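PDB 3SOZ: cytoplasmic Protein STM1381 from Salmonella enterica subsp. enterica serovar Typhimurium, which is of unknown function but belongs to a putative glutamine amidotransferase family, probably with a fold related to the class I glutaminases. Local coordinates for residues 4-9 / 73-78; 113-118 / 212-217; 151-156 / 222-227. All coordinates share one frame; numbering follows the deposited sequence.

Contact 1: 4-9 / 73-78; sequences MKILFI and AIVISD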
HETATM    1  N   MSE A   4      13.817   4.190 -37.714  1.00 70.37           N
HETATM    2  CA  MSE A   4      13.834   3.926 -36.245  1.00 70.36           C
HETATM    3  C   MSE A   4      12.836   2.841 -35.859  1.00 69.72           C
HETATM    4  O   MSE A   4      11.647   2.916 -36.185  1.00 69.07           O
HETATM    5  CB  MSE A   4      13.541   5.195 -35.438  1.00 71.15           C
HETATM    6  CG  MSE A   4      13.984   5.115 -33.955  1.00 73.09           C
HETATM    7 SE   MSE A   4      13.558   6.697 -32.816  1.00 78.92          SE
HETATM    8  CE  MSE A   4      14.392   6.081 -31.151  1.00 72.26           C
ATOM      9  N   LYS A   5      13.354   1.839 -35.144  1.00 68.97           N
ATOM     10  CA  LYS A   5      12.592   0.700 -34.653  1.00 67.57           C
ATOM     11  C   LYS A   5      12.639   0.699 -33.112  1.00 66.26           C
ATOM     12  O   LYS A   5      13.717   0.761 -32.485  1.00 65.77           O
ATOM     13  CB  LYS A   5      13.135  -0.613 -35.256  1.00 67.95           C
ATOM     14  CG  LYS A   5      12.236  -1.843 -35.059  1.00 69.77           C
ATOM     15  CD  LYS A   5      12.798  -3.106 -35.701  1.00 72.68           C
ATOM     16  CE  LYS A   5      11.735  -4.216 -35.709  1.00 75.25           C
ATOM     17  NZ  LYS A   5      12.125  -5.403 -36.532  1.00 74.82           N
ATOM     18  N   ILE A   6      11.451   0.668 -32.507  1.00 64.85           N
ATOM     19  CA  ILE A   6      11.330   0.624 -31.042  1.00 63.26           C
ATOM     20  C   ILE A   6      10.445  -0.508 -30.553  1.00 62.11           C
ATOM     21  O   ILE A   6       9.519  -0.988 -31.263  1.00 62.47           O
ATOM     22  CB  ILE A   6      10.754   1.905 -30.465  1.00 63.01           C
ATOM     23  CG1 ILE A   6       9.330   2.097 -30.987  1.00 63.21           C
ATOM     24  CG2 ILE A   6      11.661   3.085 -30.789  1.00 63.14           C
ATOM     25  CD1 ILE A   6       8.383   2.617 -29.974  1.00 62.73           C
ATOM     26  N   LEU A   7      10.738  -0.923 -29.326  1.00 60.43           N
ATOM     27  CA  LEU A   7       9.862  -1.832 -28.577  1.00 58.92           C
ATOM     28  C   LEU A   7       8.864  -1.041 -27.714  1.00 57.88           C
ATOM     29  O   LEU A   7       9.267  -0.316 -26.772  1.00 58.05           O
ATOM     30  CB  LEU A   7      10.696  -2.756 -27.681  1.00 58.22           C
ATOM     31  CG  LEU A   7       9.879  -3.891 -27.071  1.00 57.66           C
ATOM     32  CD1 LEU A   7       9.322  -4.814 -28.129  1.00 54.21           C
ATOM     33  CD2 LEU A   7      10.704  -4.653 -26.028  1.00 58.05           C
ATOM     34  N   PHE A   8       7.584  -1.177 -28.022  1.00 56.16           N
ATOM     35  CA  PHE A   8       6.587  -0.525 -27.170  1.00 55.51           C
ATOM     36  C   PHE A   8       5.766  -1.394 -26.229  1.00 54.28           C
ATOM     37  O   PHE A   8       4.809  -2.063 -26.638  1.00 53.01           O
ATOM     38  CB  PHE A   8       5.651   0.341 -27.969  1.00 55.84           C
ATOM     39  CG  PHE A   8       4.880   1.285 -27.127  1.00 56.03           C
ATOM     40  CD1 PHE A   8       3.749   0.864 -26.455  1.00 56.31           C
ATOM     41  CD2 PHE A   8       5.278   2.597 -27.016  1.00 56.63           C
ATOM     42  CE1 PHE A   8       3.036   1.723 -25.713  1.00 55.79           C
ATOM     43  CE2 PHE A   8       4.562   3.473 -26.262  1.00 55.59           C
ATOM     44  CZ  PHE A   8       3.453   3.039 -25.609  1.00 57.41           C
ATOM     45  N   ILE A   9       6.123  -1.304 -24.956  1.00 53.13           N
ATOM     46  CA  ILE A   9       5.502  -2.104 -23.932  1.00 52.24           C
ATOM     47  C   ILE A   9       4.376  -1.351 -23.190  1.00 52.70           C
ATOM     48  O   ILE A   9       4.640  -0.423 -22.394  1.00 51.75           O
ATOM     49  CB  ILE A   9       6.583  -2.592 -22.926  1.00 52.41           C
ATOM     50  CG1 ILE A   9       7.777  -3.231 -23.668  1.00 51.08           C
ATOM     51  CG2 ILE A   9       6.002  -3.521 -21.900  1.00 50.49           C
ATOM     52  CD1 ILE A   9       8.853  -3.708 -22.745  1.00 46.94           C
ATOM     53  N   ALA A  73      15.070   1.845 -29.045  1.00 64.22           N
ATOM     54  CA  ALA A  73      14.566   2.193 -27.713  1.00 63.17           C
ATOM     55  C   ALA A  73      13.445   1.292 -27.207  1.00 62.76           C
ATOM     56  O   ALA A  73      12.710   0.613 -27.973  1.00 62.44           O
ATOM     57  CB  ALA A  73      14.111   3.609 -27.674  1.00 63.43           C
ATOM     58  N   ILE A  74      13.320   1.288 -25.892  1.00 61.10           N
ATOM     59  CA  ILE A  74      12.261   0.541 -25.284  1.00 60.38           C
ATOM     60  C   ILE A  74      11.348   1.547 -24.612  1.00 59.83           C
ATOM     61  O   ILE A  74      11.811   2.472 -23.900  1.00 59.82           O
ATOM     62  CB  ILE A  74      12.795  -0.528 -24.275  1.00 60.41           C
ATOM     63  CG1 ILE A  74      13.780  -1.467 -24.997  1.00 60.21           C
ATOM     64  CG2 ILE A  74      11.623  -1.298 -23.657  1.00 57.47           C
ATOM     65  CD1 ILE A  74      14.520  -2.503 -24.126  1.00 60.59           C
ATOM     66  N   VAL A  75      10.055   1.380 -24.865  1.00 58.21           N
ATOM     67  CA  VAL A  75       9.030   2.175 -24.158  1.00 56.79           C
ATOM     68  C   VAL A  75       8.219   1.344 -23.168  1.00 55.13           C
ATOM     69  O   VAL A  75       7.552   0.350 -23.534  1.00 54.30           O
ATOM     70  CB  VAL A  75       8.048   2.832 -25.119  1.00 57.08           C
ATOM     71  CG1 VAL A  75       7.296   3.935 -24.398  1.00 57.33           C
ATOM     72  CG2 VAL A  75       8.802   3.377 -26.357  1.00 57.18           C
ATOM     73  N   ILE A  76       8.313   1.755 -21.915  1.00 52.91           N
ATOM     74  CA  ILE A  76       7.442   1.251 -20.897  1.00 51.61           C
ATOM     75  C   ILE A  76       6.394   2.303 -20.562  1.00 50.24           C
ATOM     76  O   ILE A  76       6.713   3.410 -20.142  1.00 50.54           O
ATOM     77  CB  ILE A  76       8.234   0.893 -19.628  1.00 51.92           C
ATOM     78  CG1 ILE A  76       9.441   0.041 -20.009  1.00 50.17           C
ATOM     79  CG2 ILE A  76       7.307   0.151 -18.609  1.00 51.94           C
ATOM     80  CD1 ILE A  76      10.343  -0.279 -18.859  1.00 49.71           C
ATOM     81  N   SER A  77       5.138   1.958 -20.703  1.00 48.60           N
ATOM     82  CA  SER A  77       4.127   2.923 -20.359  1.00 47.60           C
ATOM     83  C   SER A  77       3.050   2.334 -19.500  1.00 47.48           C
ATOM     84  O   SER A  77       2.279   1.474 -19.939  1.00 46.41           O
ATOM     85  CB  SER A  77       3.518   3.555 -21.629  1.00 47.86           C
ATOM     86  OG  SER A  77       2.160   3.241 -21.776  1.00 46.34           O
ATOM     87  N   ASP A  78       2.991   2.823 -18.264  1.00 47.70           N
ATOM     88  CA  ASP A  78       1.939   2.421 -17.338  1.00 47.71           C
ATOM     89  C   ASP A  78       1.902   0.904 -17.108  1.00 47.31           C
ATOM     90  O   ASP A  78       0.839   0.300 -17.175  1.00 47.85           O
ATOM     91  CB  ASP A  78       0.582   2.885 -17.879  1.00 47.51           C
ATOM     92  CG  ASP A  78      -0.433   3.176 -16.766  1.00 48.58           C
ATOM     93  OD1 ASP A  78      -0.108   3.146 -15.537  1.00 44.22           O
ATOM     94  OD2 ASP A  78      -1.579   3.411 -17.162  1.00 51.50           O
TER
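The carbonyl oxygen of Leu7 is gripped twice by the adjoining strand: Val75 N gives it a hydrogen bond of 2.7 Å, almost straight at 175°, and the CA-H of Ile74 adds a weaker contact, with CA 3.5 Å from Leu7 O. Two residues on, the pattern repeats, Ser77 N bonding to Ile9 O at 3.0 Å while Ile76 CA approaches the same oxygen. In return, Leu7 N and Ile9 N donate to Ala73 O and Val75 O. Leu7 and Ile9 therefore spend both backbone polar groups on this one neighbour, as alternate residues of a parallel pair do. Ile6 instead bonds through its backbone to Asp48 and Asp50 of strand 48-53, and Phe8 to Asp50. Strands 5-9 and 73-77, whose axes approach to 4.7 Å at an angle of 18°, are thus interior parallel strands of the central sheet, consistent with the alpha/beta core of the class I glutaminase clan. Strand 113-117 flanks 73-77 on its other side.

Phe8 and Val75 dominate one face of the pair. With CG opposite the backbone N (chi1 -164°), the Phe8 side chain runs obliquely across that of Val75, bringing CE2 to 3.3 Å from Val75 CG1 and CZ to 4.0 Å from Ser77 CB. The other branch of Val75, CG2, meets Ile6 CD1 at 3.7 Å, so both methyls of this beta-branched residue are used. Ala73 suits the same face by being small: Ile6 CG2 and the selenomethionine Met4 CE both pack on its CB, and Ile246 of helix 235-246 lies against it. On the face carrying Leu7, Ile9, Ile74 and Ile76, the side chains of Ile9 and Ile74 run side by side, with Ile9 CD1 3.8 Å from Ile74 CG2.

Contact 2: 113-118 / 212-217; sequences GLLMIG and KVCCFA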
ATOM      1  N   GLY A 113      18.291   3.080 -25.825  1.00 59.40           N
ATOM      2  CA  GLY A 113      17.446   4.079 -25.112  1.00 58.91           C
ATOM      3  C   GLY A 113      16.164   3.547 -24.418  1.00 57.69           C
ATOM      4  O   GLY A 113      15.483   2.632 -24.923  1.00 56.85           O
ATOM      5  N   LEU A 114      15.862   4.132 -23.259  1.00 56.79           N
ATOM      6  CA  LEU A 114      14.646   3.849 -22.482  1.00 55.85           C
ATOM      7  C   LEU A 114      13.761   5.062 -22.274  1.00 55.22           C
ATOM      8  O   LEU A 114      14.232   6.144 -21.817  1.00 55.00           O
ATOM      9  CB  LEU A 114      15.018   3.377 -21.085  1.00 56.03           C
ATOM     10  CG  LEU A 114      13.868   2.944 -20.172  1.00 56.40           C
ATOM     11  CD1 LEU A 114      13.096   1.771 -20.808  1.00 58.32           C
ATOM     12  CD2 LEU A 114      14.423   2.534 -18.814  1.00 55.46           C
ATOM     13  N   LEU A 115      12.474   4.874 -22.534  1.00 53.65           N
ATOM     14  CA  LEU A 115      11.491   5.850 -22.055  1.00 52.51           C
ATOM     15  C   LEU A 115      10.436   5.223 -21.129  1.00 52.00           C
ATOM     16  O   LEU A 115       9.824   4.209 -21.459  1.00 51.75           O
ATOM     17  CB  LEU A 115      10.823   6.592 -23.230  1.00 51.82           C
ATOM     18  CG  LEU A 115       9.566   7.415 -22.916  1.00 49.64           C
ATOM     19  CD1 LEU A 115       9.958   8.729 -22.247  1.00 45.83           C
ATOM     20  CD2 LEU A 115       8.734   7.674 -24.179  1.00 47.29           C
HETATM   21  N   MSE A 116      10.239   5.831 -19.967  1.00 51.58           N
HETATM   22  CA  MSE A 116       9.110   5.492 -19.123  1.00 51.36           C
HETATM   23  C   MSE A 116       8.112   6.639 -19.074  1.00 51.00           C
HETATM   24  O   MSE A 116       8.466   7.780 -18.739  1.00 50.05           O
HETATM   25  CB  MSE A 116       9.541   5.084 -17.706  1.00 51.78           C
HETATM   26  CG  MSE A 116       8.345   4.672 -16.777  1.00 53.12           C
HETATM   27 SE   MSE A 116       8.871   3.794 -15.075  1.00 58.68          SE
HETATM   28  CE  MSE A 116       8.861   1.998 -15.781  1.00 53.38           C
ATOM     29  N   ILE A 117       6.866   6.309 -19.414  1.00 50.48           N
ATOM     30  CA  ILE A 117       5.740   7.239 -19.331  1.00 49.44           C
ATOM     31  C   ILE A 117       4.937   6.955 -18.073  1.00 49.24           C
ATOM     32  O   ILE A 117       4.582   5.803 -17.793  1.00 49.49           O
ATOM     33  CB  ILE A 117       4.831   7.103 -20.546  1.00 49.03           C
ATOM     34  CG1 ILE A 117       5.688   7.208 -21.813  1.00 47.45           C
ATOM     35  CG2 ILE A 117       3.690   8.137 -20.476  1.00 47.69           C
ATOM     36  CD1 ILE A 117       4.999   6.772 -23.093  1.00 43.78           C
ATOM     37  N   GLY A 118       4.648   8.004 -17.313  1.00 48.61           N
ATOM     38  CA  GLY A 118       3.910   7.851 -16.040  1.00 47.30           C
ATOM     39  C   GLY A 118       2.473   7.392 -16.154  1.00 46.20           C
ATOM     40  O   GLY A 118       1.957   7.157 -17.246  1.00 45.17           O
ATOM     41  N   LYS A 212      20.776   6.492 -23.324  1.00 68.81           N
ATOM     42  CA  LYS A 212      19.902   7.633 -23.004  1.00 69.48           C
ATOM     43  C   LYS A 212      18.529   7.254 -22.378  1.00 68.64           C
ATOM     44  O   LYS A 212      17.784   6.424 -22.925  1.00 68.93           O
ATOM     45  CB  LYS A 212      19.699   8.450 -24.276  1.00 70.02           C
ATOM     46  CG  LYS A 212      21.027   8.852 -24.918  1.00 74.22           C
ATOM     47  CD  LYS A 212      20.855   9.794 -26.135  1.00 79.08           C
ATOM     48  CE  LYS A 212      22.006   9.627 -27.145  1.00 81.03           C
ATOM     49  NZ  LYS A 212      21.967   8.303 -27.898  1.00 82.11           N
ATOM     50  N   VAL A 213      18.198   7.869 -21.245  1.00 67.51           N
ATOM     51  CA  VAL A 213      16.928   7.598 -20.544  1.00 66.20           C
ATOM     52  C   VAL A 213      16.028   8.807 -20.490  1.00 65.35           C
ATOM     53  O   VAL A 213      16.481   9.934 -20.299  1.00 65.49           O
ATOM     54  CB  VAL A 213      17.104   7.157 -19.048  1.00 66.23           C
ATOM     55  CG1 VAL A 213      15.920   6.293 -18.599  1.00 64.90           C
ATOM     56  CG2 VAL A 213      18.361   6.396 -18.842  1.00 66.57           C
ATOM     57  N   CYS A 214      14.731   8.559 -20.590  1.00 64.11           N
ATOM     58  CA  CYS A 214      13.764   9.626 -20.440  1.00 62.98           C
ATOM     59  C   CYS A 214      12.540   9.193 -19.599  1.00 61.91           C
ATOM     60  O   CYS A 214      11.995   8.095 -19.771  1.00 61.21           O
ATOM     61  CB  CYS A 214      13.364  10.123 -21.825  1.00 62.60           C
ATOM     62  SG  CYS A 214      12.165  11.430 -21.851  1.00 65.33           S
ATOM     63  N   CYS A 215      12.159  10.071 -18.675  1.00 60.77           N
ATOM     64  CA  CYS A 215      10.973   9.940 -17.859  1.00 59.75           C
ATOM     65  C   CYS A 215      10.017  11.063 -18.157  1.00 58.74           C
ATOM     66  O   CYS A 215      10.385  12.237 -18.131  1.00 58.57           O
ATOM     67  CB  CYS A 215      11.341  10.029 -16.406  1.00 59.42           C
ATOM     68  SG  CYS A 215      12.269   8.616 -15.921  1.00 64.97           S
ATOM     69  N   PHE A 216       8.782  10.693 -18.443  1.00 57.25           N
ATOM     70  CA  PHE A 216       7.721  11.647 -18.607  1.00 56.31           C
ATOM     71  C   PHE A 216       6.733  11.366 -17.474  1.00 55.59           C
ATOM     72  O   PHE A 216       6.256  10.236 -17.335  1.00 56.05           O
ATOM     73  CB  PHE A 216       7.085  11.499 -20.006  1.00 56.39           C
ATOM     74  CG  PHE A 216       5.936  12.414 -20.229  1.00 56.59           C
ATOM     75  CD1 PHE A 216       6.149  13.755 -20.529  1.00 56.43           C
ATOM     76  CD2 PHE A 216       4.634  11.962 -20.057  1.00 55.23           C
ATOM     77  CE1 PHE A 216       5.067  14.620 -20.687  1.00 55.91           C
ATOM     78  CE2 PHE A 216       3.558  12.820 -20.220  1.00 54.06           C
ATOM     79  CZ  PHE A 216       3.773  14.143 -20.530  1.00 54.77           C
ATOM     80  N   ALA A 217       6.442  12.378 -16.661  1.00 54.68           N
ATOM     81  CA  ALA A 217       5.791  12.167 -15.350  1.00 54.14           C
ATOM     82  C   ALA A 217       4.281  12.017 -15.387  1.00 53.86           C
ATOM     83  O   ALA A 217       3.657  11.881 -14.333  1.00 54.16           O
ATOM     84  CB  ALA A 217       6.159  13.255 -14.367  1.00 53.96           C
TER
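The Phe216 ring meets Ile117 at its edge: the methyl CG2 lies near the ring plane, 4.0 Å from CD2, and the two side chains slant across one another. Trp239 of helix 235-246 makes a T-shaped stack with the same ring, so Phe216, a large flat residue, can serve its strand neighbour and a helix at once. Behind it on the same face, Leu115 reaches over to Cys214. Its CG is turned opposite the backbone N (chi1 167°), which carries CD1 to 3.5 Å from Cys214 SG, near the Cys214 carbonyl; the small, apolar thiol suits a buried place beside the leucine methyl.

The face formed by Leu114, Met116, Val213 and Cys215 is also apolar. Here Leu114 and Val213 lie alongside each other, CB of the leucine 3.9 Å from Val213 CG1. Cys214 and Cys215 are consecutive, so their sulfurs fall on opposite faces of the sheet.

Beneath the side chains runs a regular parallel ladder, its strands 8° apart. Leu114 N donates to Lys212 O at 3.0 Å, Leu114 O accepts from Cys214 N at 2.8 Å, and Met116 repeats the pattern with Cys214 O and Phe216 N. A last bond joins Gly118 N to Phe216 O at 2.8 Å, and Gly118, having no side chain, lies close against the backbone of Ala217.

Strand 113-117 is flanked on its other edge by strand 73-77, and strand 211-216 by the antiparallel strand 200-208. Val242 and Leu243 of helix 235-246 cover Leu115, with Val242 also reaching Cys214, while Pro142 and Phe123 pack on Cys215 from the other face.

Contact 3: 151-156 / 222-227; sequences RVELPQ and PHWGSP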
ATOM      1  N   ARG A 151       0.979   9.584  -6.710  1.00 45.71           N
ATOM      2  CA  ARG A 151       0.141  10.360  -7.653  1.00 45.41           C
ATOM      3  C   ARG A 151       0.025  11.771  -7.131  1.00 45.95           C
ATOM      4  O   ARG A 151       0.058  11.970  -5.924  1.00 46.54           O
ATOM      5  CB  ARG A 151      -1.266   9.802  -7.932  1.00 44.53           C
ATOM      6  CG  ARG A 151      -1.425   8.285  -8.216  1.00 40.70           C
ATOM      7  CD  ARG A 151      -2.068   7.678  -6.984  1.00 38.67           C
ATOM      8  NE  ARG A 151      -3.492   7.941  -6.910  1.00 39.39           N
ATOM      9  CZ  ARG A 151      -4.213   7.908  -5.798  1.00 40.73           C
ATOM     10  NH1 ARG A 151      -3.664   7.629  -4.616  1.00 37.49           N
ATOM     11  NH2 ARG A 151      -5.516   8.140  -5.875  1.00 42.51           N
ATOM     12  N   VAL A 152      -0.037  12.742  -8.045  1.00 46.05           N
ATOM     13  CA  VAL A 152      -0.513  14.065  -7.718  1.00 45.84           C
ATOM     14  C   VAL A 152      -1.703  14.245  -8.638  1.00 45.67           C
ATOM     15  O   VAL A 152      -1.541  14.288  -9.867  1.00 45.36           O
ATOM     16  CB  VAL A 152       0.570  15.132  -7.956  1.00 46.91           C
ATOM     17  CG1 VAL A 152       0.150  16.476  -7.364  1.00 46.09           C
ATOM     18  CG2 VAL A 152       1.862  14.701  -7.330  1.00 46.66           C
ATOM     19  N   GLU A 153      -2.905  14.275  -8.051  1.00 45.73           N
ATOM     20  CA  GLU A 153      -4.124  14.357  -8.856  1.00 46.48           C
ATOM     21  C   GLU A 153      -4.432  15.807  -9.000  1.00 46.96           C
ATOM     22  O   GLU A 153      -4.348  16.549  -8.013  1.00 47.01           O
ATOM     23  CB  GLU A 153      -5.315  13.641  -8.225  1.00 45.93           C
ATOM     24  CG  GLU A 153      -5.041  12.231  -7.843  1.00 48.18           C
ATOM     25  CD  GLU A 153      -5.106  11.232  -9.006  1.00 51.53           C
ATOM     26  OE1 GLU A 153      -5.236  11.639 -10.193  1.00 49.57           O
ATOM     27  OE2 GLU A 153      -5.034  10.002  -8.703  1.00 54.61           O
ATOM     28  N   LEU A 154      -4.779  16.184 -10.232  1.00 46.89           N
ATOM     29  CA  LEU A 154      -5.028  17.555 -10.627  1.00 46.69           C
ATOM     30  C   LEU A 154      -6.364  17.566 -11.320  1.00 47.10           C
ATOM     31  O   LEU A 154      -6.446  17.669 -12.566  1.00 47.29           O
ATOM     32  CB  LEU A 154      -3.964  18.026 -11.619  1.00 46.24           C
ATOM     33  CG  LEU A 154      -2.533  18.011 -11.084  1.00 48.06           C
ATOM     34  CD1 LEU A 154      -1.534  18.293 -12.195  1.00 45.78           C
ATOM     35  CD2 LEU A 154      -2.356  18.934  -9.846  1.00 47.27           C
ATOM     36  N   PRO A 155      -7.433  17.436 -10.534  1.00 46.88           N
ATOM     37  CA  PRO A 155      -8.701  17.426 -11.237  1.00 46.82           C
ATOM     38  C   PRO A 155      -8.917  18.730 -11.987  1.00 47.92           C
ATOM     39  O   PRO A 155      -9.632  18.741 -12.986  1.00 49.05           O
ATOM     40  CB  PRO A 155      -9.736  17.249 -10.140  1.00 45.82           C
ATOM     41  CG  PRO A 155      -8.995  17.330  -8.849  1.00 47.11           C
ATOM     42  CD  PRO A 155      -7.541  17.163  -9.091  1.00 46.51           C
ATOM     43  N   GLN A 156      -8.313  19.818 -11.508  1.00 48.61           N
ATOM     44  CA  GLN A 156      -8.515  21.162 -12.084  1.00 49.22           C
ATOM     45  C   GLN A 156      -7.615  21.331 -13.275  1.00 50.61           C
ATOM     46  O   GLN A 156      -7.810  22.225 -14.086  1.00 52.37           O
ATOM     47  CB  GLN A 156      -8.212  22.268 -11.086  1.00 47.95           C
ATOM     48  CG  GLN A 156      -6.744  22.316 -10.673  1.00 48.71           C
ATOM     49  CD  GLN A 156      -6.395  21.354  -9.506  1.00 47.15           C
ATOM     50  OE1 GLN A 156      -6.799  20.201  -9.463  1.00 48.02           O
ATOM     51  NE2 GLN A 156      -5.674  21.855  -8.566  1.00 48.05           N
ATOM     52  N   PRO A 222      -5.750   8.661 -21.186  1.00 50.36           N
ATOM     53  CA  PRO A 222      -6.649   8.965 -20.058  1.00 49.44           C
ATOM     54  C   PRO A 222      -6.245   8.213 -18.788  1.00 49.07           C
ATOM     55  O   PRO A 222      -5.643   7.160 -18.895  1.00 50.23           O
ATOM     56  CB  PRO A 222      -8.005   8.474 -20.560  1.00 49.63           C
ATOM     57  CG  PRO A 222      -7.910   8.494 -22.085  1.00 49.01           C
ATOM     58  CD  PRO A 222      -6.474   8.107 -22.348  1.00 50.32           C
ATOM     59  N   HIS A 223      -6.558   8.713 -17.597  1.00 47.94           N
ATOM     60  CA  HIS A 223      -7.350   9.898 -17.442  1.00 47.01           C
ATOM     61  C   HIS A 223      -6.484  11.142 -17.222  1.00 47.30           C
ATOM     62  O   HIS A 223      -6.954  12.241 -17.495  1.00 47.22           O
ATOM     63  CB  HIS A 223      -8.406   9.724 -16.369  1.00 45.95           C
ATOM     64  CG  HIS A 223      -7.949  10.084 -14.992  1.00 46.39           C
ATOM     65  ND1 HIS A 223      -7.225   9.224 -14.193  1.00 45.02           N
ATOM     66  CD2 HIS A 223      -8.157  11.194 -14.249  1.00 45.97           C
ATOM     67  CE1 HIS A 223      -6.978   9.797 -13.030  1.00 43.41           C
ATOM     68  NE2 HIS A 223      -7.536  10.992 -13.036  1.00 44.94           N
ATOM     69  N   TRP A 224      -5.228  10.977 -16.786  1.00 46.61           N
ATOM     70  CA  TRP A 224      -4.310  12.103 -16.738  1.00 46.21           C
ATOM     71  C   TRP A 224      -4.049  12.746 -18.103  1.00 46.76           C
ATOM     72  O   TRP A 224      -3.889  13.961 -18.204  1.00 46.22           O
ATOM     73  CB  TRP A 224      -2.985  11.716 -16.136  1.00 45.06           C
ATOM     74  CG  TRP A 224      -3.051  11.435 -14.657  1.00 43.62           C
ATOM     75  CD1 TRP A 224      -4.103  11.686 -13.779  1.00 40.40           C
ATOM     76  CD2 TRP A 224      -2.009  10.856 -13.882  1.00 38.16           C
ATOM     77  NE1 TRP A 224      -3.742  11.280 -12.494  1.00 38.86           N
ATOM     78  CE2 TRP A 224      -2.469  10.771 -12.539  1.00 37.04           C
ATOM     79  CE3 TRP A 224      -0.718  10.403 -14.191  1.00 38.78           C
ATOM     80  CZ2 TRP A 224      -1.694  10.234 -11.526  1.00 35.88           C
ATOM     81  CZ3 TRP A 224       0.072   9.875 -13.152  1.00 39.90           C
ATOM     82  CH2 TRP A 224      -0.417   9.804 -11.843  1.00 33.34           C
ATOM     83  N   GLY A 225      -3.958  11.934 -19.137  1.00 47.53           N
ATOM     84  CA  GLY A 225      -3.707  12.477 -20.473  1.00 50.20           C
ATOM     85  C   GLY A 225      -4.997  13.059 -21.034  1.00 51.58           C
ATOM     86  O   GLY A 225      -5.837  12.315 -21.577  1.00 52.30           O
ATOM     87  N   SER A 226      -5.162  14.378 -20.883  1.00 51.99           N
ATOM     88  CA  SER A 226      -6.448  15.046 -21.101  1.00 52.20           C
ATOM     89  C   SER A 226      -6.836  15.083 -22.569  1.00 52.51           C
ATOM     90  O   SER A 226      -5.989  14.915 -23.426  1.00 51.84           O
ATOM     91  CB  SER A 226      -6.375  16.474 -20.568  1.00 52.39           C
ATOM     92  OG  SER A 226      -5.708  17.323 -21.495  1.00 51.68           O
ATOM     93  N   PRO A 227      -8.115  15.316 -22.872  1.00 53.83           N
ATOM     94  CA  PRO A 227      -8.426  15.386 -24.292  1.00 55.39           C
ATOM     95  C   PRO A 227      -7.744  16.616 -24.927  1.00 56.81           C
ATOM     96  O   PRO A 227      -7.406  16.570 -26.093  1.00 57.39           O
ATOM     97  CB  PRO A 227      -9.963  15.496 -24.312  1.00 55.22           C
ATOM     98  CG  PRO A 227     -10.391  15.081 -22.954  1.00 54.00           C
ATOM     99  CD  PRO A 227      -9.314  15.536 -22.052  1.00 53.82           C
TER
HETATM  100  O   HOH W   1      -6.766  13.130 -11.573  1.00 49.40           O
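The loop that follows strand 211-216 and leads into helix 227-230 presents two aromatic side chains to strand 151-154, beside a bound glycerol, probably from the crystallisation liquor, and close to a second subunit. A cis peptide precedes His223 in this loop. Glu153 is the meeting point. Trp224 NE1 donates to its OE1 at 2.8 Å with a nearly straight bond of 174°; the acceptor lies in the indole plane, yet the donor comes from above the carboxylate plane, the two planes being 67° apart. A bend at chi2 of Glu153 brings OE1 over to the tryptophan. A water donates to the same OE1 and bonds to His223 NE2 (2.7 Å), bridging two groups too far apart for a direct bond. Trp224 CD1 sits 3.4 Å above the His223 ring plane, offset toward its rim, while Arg151 CB touches the indole edge at CZ2, 3.6 Å away.

Arg151 NE makes a salt bridge of 3.1 Å to Glu153 OE2, and Asn82 of the second subunit accepts from Arg151 NH2. The glycerol bonds to His223 ND1 and Trp224 N. With OE1 held by indole and water and OE2 by Arg151 and, weakly, by the hydroxyl of Tyr120, the carboxylate is restrained in rotation; acting through the water, it probably orients the imidazole that bonds the glycerol.

Contacts 1 and 2 are successive parts of one sheet, their centres 10 Å apart: strands 73-77 and 113-117 are neighbours, with Ile74 N 2.7 Å from Gly113 O in a probable hydrogen bond. Together they order four parallel strands as 5-10, 73-77, 113-117, 211-216. Contact 3 lies beyond the C-terminal ends of these strands, its centre about 19 Å from that of contact 2 and about 23 Å from that of contact 1. The chain running on from 212-217 supplies its loop, and Trp224 CZ3 comes to 4.3 Å from Ala217 O. There the His223 side chain lies about 3 Å from a glycerol, probably from the crystallisation liquor; such molecules often mark pockets, but none is established here.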